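UspA1 (Moraxella catarrhalis, PDB 3NTN) acts as a trimeric autotransporter adhesin of the outer membrane that binds host fibronectin and the receptor CEACAM1, probably attaching the bacterium to host cells. Local coordinates at residues 178-181 / 182-186; 189-192 / 193-197. One frame throughout, in Å; residues are numbered along the deposited sequence.

Contact 1: 178-181 / 182-186; sequences DAVN and GSQLH
A capping box formed by Asn181 and Gln184 starts helix 182-217, in the sequence DAVNGSQL of the neck of this trimeric adhesin. Asn181 is the N-cap. Its CG lies between its own backbone N and carbonyl carbon (chi1 71°), which turns OD1 over the first turn. There OD1 accepts from Ser183 OG at 2.9 Å. It also takes weak bonds from the backbone N atoms of Ser183 and Gln184. Gln184 returns the bond: its OE1 accepts from Asn181 N at 3.1 Å. This bond is nearly straight (164°), lies in the carbonyl plane and uses a lone pair. Asn181 O closes the turn, receiving Gln184 N at 2.9 Å from above its carbonyl plane, and Leu185 N weakly. Val180 CG1 rests against Gln184 CB at 4.0 Å.

Both amide groups are held at their other end as well. Gln184 NE2 donates to Gly170 O. Asn181 ND2 donates to Val167 O and to Ala143 O of the second subunit. Ser183 OG accepts from Ala143 N of that subunit. The buried polar groups at this helix start are therefore bonded on several sides, which should fix both amides in rotation and tie the cap to the neighbouring chain.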
loop_
_atom_site.group_PDB
_atom_site.type_symbol
_atom_site.label_atom_id
_atom_site.label_comp_id
_atom_site.label_asym_id
_atom_site.label_seq_id
_atom_site.Cartn_x
_atom_site.Cartn_y
_atom_site.Cartn_z
ATOM N N ASP B 178 11.883 6.187 3.551
ATOM C CA ASP B 178 11.503 5.489 2.315
ATOM C C ASP B 178 11.591 4.007 2.626
ATOM O O ASP B 178 12.430 3.612 3.406
ATOM C CB ASP B 178 12.460 5.762 1.137
ATOM C CG ASP B 178 12.420 7.213 0.609
ATOM O OD1 ASP B 178 13.265 7.442 -0.289
ATOM O OD2 ASP B 178 11.619 8.125 1.046
ATOM N N ALA B 179 10.729 3.192 2.034
ATOM C CA ALA B 179 10.923 1.756 2.117
ATOM C C ALA B 179 12.215 1.353 1.421
ATOM O O ALA B 179 12.659 1.979 0.435
ATOM C CB ALA B 179 9.794 1.022 1.529
ATOM N N VAL B 180 12.800 0.268 1.961
ATOM C CA VAL B 180 14.026 -0.384 1.446
ATOM C C VAL B 180 13.630 -1.645 0.629
ATOM O O VAL B 180 12.712 -2.356 1.013
ATOM C CB VAL B 180 14.943 -0.696 2.666
ATOM C CG1 VAL B 180 15.937 -1.781 2.385
ATOM C CG2 VAL B 180 15.623 0.617 3.176
ATOM N N ASN B 181 14.302 -1.919 -0.490
ATOM C CA ASN B 181 14.018 -3.154 -1.238
ATOM C C ASN B 181 15.156 -4.146 -1.128
ATOM O O ASN B 181 16.200 -3.807 -0.584
ATOM C CB ASN B 181 13.573 -2.883 -2.674
ATOM C CG ASN B 181 14.680 -2.375 -3.578
ATOM O OD1 ASN B 181 15.849 -2.566 -3.322
ATOM N ND2 ASN B 181 14.290 -1.806 -4.696
ATOM N N GLY B 182 14.928 -5.386 -1.568
ATOM C CA GLY B 182 15.897 -6.475 -1.305
ATOM C C GLY B 182 17.308 -6.281 -1.849
ATOM O O GLY B 182 18.261 -6.813 -1.308
ATOM N N SER B 183 17.440 -5.495 -2.911
ATOM C CA SER B 183 18.721 -5.207 -3.521
ATOM C C SER B 183 19.499 -4.228 -2.666
ATOM O O SER B 183 20.709 -4.142 -2.739
ATOM C CB SER B 183 18.530 -4.657 -4.929
ATOM O OG SER B 183 18.162 -3.262 -4.920
ATOM N N GLN B 184 18.808 -3.480 -1.830
ATOM C CA GLN B 184 19.512 -2.557 -0.951
ATOM C C GLN B 184 20.066 -3.307 0.256
ATOM O O GLN B 184 21.188 -3.058 0.674
ATOM C CB GLN B 184 18.605 -1.401 -0.574
ATOM C CG GLN B 184 18.177 -0.632 -1.824
ATOM C CD GLN B 184 17.360 0.554 -1.488
ATOM O OE1 GLN B 184 16.165 0.403 -1.195
ATOM N NE2 GLN B 184 17.997 1.752 -1.432
ATOM N N LEU B 185 19.291 -4.255 0.786
ATOM C CA LEU B 185 19.802 -5.126 1.822
ATOM C C LEU B 185 20.898 -6.028 1.280
ATOM O O LEU B 185 21.895 -6.256 1.953
ATOM C CB LEU B 185 18.691 -5.950 2.452
ATOM C CG LEU B 185 19.057 -6.770 3.728
ATOM C CD1 LEU B 185 19.137 -5.789 4.888
ATOM C CD2 LEU B 185 18.022 -7.793 4.052
ATOM N N HIS B 186 20.709 -6.533 0.068
ATOM C CA HIS B 186 21.764 -7.325 -0.623
ATOM C C HIS B 186 23.061 -6.548 -0.719
ATOM O O HIS B 186 24.118 -7.086 -0.381
ATOM C CB HIS B 186 21.350 -7.743 -2.038
ATOM C CG HIS B 186 22.349 -8.641 -2.707
ATOM N ND1 HIS B 186 22.267 -10.021 -2.656
ATOM C CD2 HIS B 186 23.454 -8.356 -3.436
ATOM C CE1 HIS B 186 23.281 -10.544 -3.326
ATOM N NE2 HIS B 186 24.027 -9.556 -3.790
#

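Contact 2: 189-192 / 193-197; sequences ATVV and AQNKA
Ala189 and Ala193 lie one turn apart on a regular alpha helix, which packs with its two copies as a three-stranded coiled coil in the stalk of the trimeric adhesin. Four i to i+4 backbone bonds run across the contact. Ala193 N donates to Ala189 O at 2.9 Å in a bond close to straight (174°). Asn195 N donates to Val191 O at 2.8 Å. The bonds from Gln194 N to Thr190 O and from Lys196 N to Val192 O are more bent.

The side chains touch this backbone mainly through their CB atoms. Ala193 CB sits beside the carbonyl oxygens of the preceding turn, 3.4 Å from Ala189 O and 3.5 Å from Thr190 O. Gln194 CB lies in the same way 3.4 Å from Val191 O. Lys196 CB comes to 3.6 Å from Val192 O, and its chain then leads away from the earlier turn. The chain of Gln194 bends at chi2 (62°), and its NE2 bonds to Asp198 OD1 further along the helix, while Thr190 OG1 turns back to Ala187 O.

The valines carry much of the apolar packing between subunits: Val192 meets Val192 of both other subunits, so the three side chains form a layer within the three-helix bundle.

Asn195 makes a polar link between chains, a weak one: its ND2 bonds to Val192 O of the third subunit, and Val192 O receives the same bond from Asn195 ND2 of the second. The amide of Asn195 starts close to its own helix: CG is 3.6 Å from Val191 O, and ND2 is 4.4 Å from Val191 CG1.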
loop_
_atom_site.group_PDB
_atom_site.type_symbol
_atom_site.label_atom_id
_atom_site.label_comp_id
_atom_site.label_asym_id
_atom_site.label_seq_id
_atom_site.Cartn_x
_atom_site.Cartn_y
_atom_site.Cartn_z
ATOM N N ALA B 189 24.691 -6.404 2.553
ATOM C CA ALA B 189 25.120 -7.730 2.926
ATOM C C ALA B 189 26.418 -8.153 2.244
ATOM O O ALA B 189 27.151 -8.971 2.816
ATOM C CB ALA B 189 24.020 -8.755 2.632
ATOM N N THR B 190 26.690 -7.635 1.031
ATOM C CA THR B 190 27.893 -8.033 0.292
ATOM C C THR B 190 29.124 -7.521 1.042
ATOM O O THR B 190 30.150 -8.206 1.124
ATOM C CB THR B 190 27.965 -7.533 -1.209
ATOM O OG1 THR B 190 27.955 -6.082 -1.246
ATOM C CG2 THR B 190 26.824 -8.095 -2.068
ATOM N N VAL B 191 29.008 -6.318 1.578
ATOM C CA VAL B 191 30.042 -5.706 2.382
ATOM C C VAL B 191 30.216 -6.451 3.674
ATOM O O VAL B 191 31.335 -6.709 4.063
ATOM C CB VAL B 191 29.706 -4.253 2.711
ATOM C CG1 VAL B 191 30.817 -3.656 3.519
ATOM C CG2 VAL B 191 29.523 -3.467 1.417
ATOM N N VAL B 192 29.116 -6.825 4.339
ATOM C CA VAL B 192 29.199 -7.617 5.597
ATOM C C VAL B 192 29.921 -8.939 5.377
ATOM O O VAL B 192 30.806 -9.324 6.149
ATOM C CB VAL B 192 27.803 -7.867 6.220
ATOM C CG1 VAL B 192 27.842 -8.851 7.449
ATOM C CG2 VAL B 192 27.190 -6.549 6.599
ATOM N N ALA B 193 29.520 -9.653 4.328
ATOM C CA ALA B 193 30.224 -10.870 3.860
ATOM C C ALA B 193 31.743 -10.643 3.595
ATOM O O ALA B 193 32.616 -11.508 3.881
ATOM C CB ALA B 193 29.546 -11.344 2.610
ATOM N N GLN B 194 32.056 -9.460 3.055
ATOM C CA GLN B 194 33.430 -9.137 2.768
ATOM C C GLN B 194 34.155 -8.863 4.088
ATOM O O GLN B 194 35.273 -9.336 4.274
ATOM C CB GLN B 194 33.540 -7.950 1.792
ATOM C CG GLN B 194 34.976 -7.608 1.334
ATOM C CD GLN B 194 35.610 -8.792 0.561
ATOM O OE1 GLN B 194 35.101 -9.174 -0.522
ATOM N NE2 GLN B 194 36.707 -9.379 1.113
ATOM N N ASN B 195 33.545 -8.114 5.004
ATOM C CA ASN B 195 34.114 -7.955 6.334
ATOM C C ASN B 195 34.383 -9.268 7.046
ATOM O O ASN B 195 35.379 -9.408 7.755
ATOM C CB ASN B 195 33.218 -7.101 7.212
ATOM C CG ASN B 195 33.337 -5.635 6.869
ATOM O OD1 ASN B 195 34.224 -5.276 6.109
ATOM N ND2 ASN B 195 32.443 -4.786 7.405
ATOM N N LYS B 196 33.466 -10.221 6.901
ATOM C CA LYS B 196 33.615 -11.452 7.603
ATOM C C LYS B 196 34.824 -12.249 7.062
ATOM O O LYS B 196 35.534 -12.870 7.853
ATOM C CB LYS B 196 32.340 -12.264 7.475
ATOM C CG LYS B 196 32.395 -13.608 8.112
ATOM C CD LYS B 196 31.001 -14.189 8.112
ATOM C CE LYS B 196 31.044 -15.689 8.335
ATOM N NZ LYS B 196 31.191 -15.894 9.795
ATOM N N ALA B 197 35.040 -12.224 5.741
ATOM C CA ALA B 197 36.180 -12.894 5.112
ATOM C C ALA B 197 37.493 -12.221 5.491
ATOM O O ALA B 197 38.492 -12.910 5.767
ATOM C CB ALA B 197 36.024 -12.883 3.597
#

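Contact 1 and contact 2 follow one another on helix 182-217, with centres about 17 Å apart. Contact 1 begins the helix, where the chain leaves the loop after strand 164-165. Contact 2 lies further along, where the helix runs on as stalk. The segments of the two contacts do not touch each other. Their link is the helix itself and the trimer around it: both meet the second and third subunits. Leu185 in contact 1 packs on its own copy in the third subunit, as Val192 does in contact 2. Polar ties between chains change from several bonds at the cap to weak asparagine bonds. The nickel site at His216 and His220 belongs to the far end of the chain.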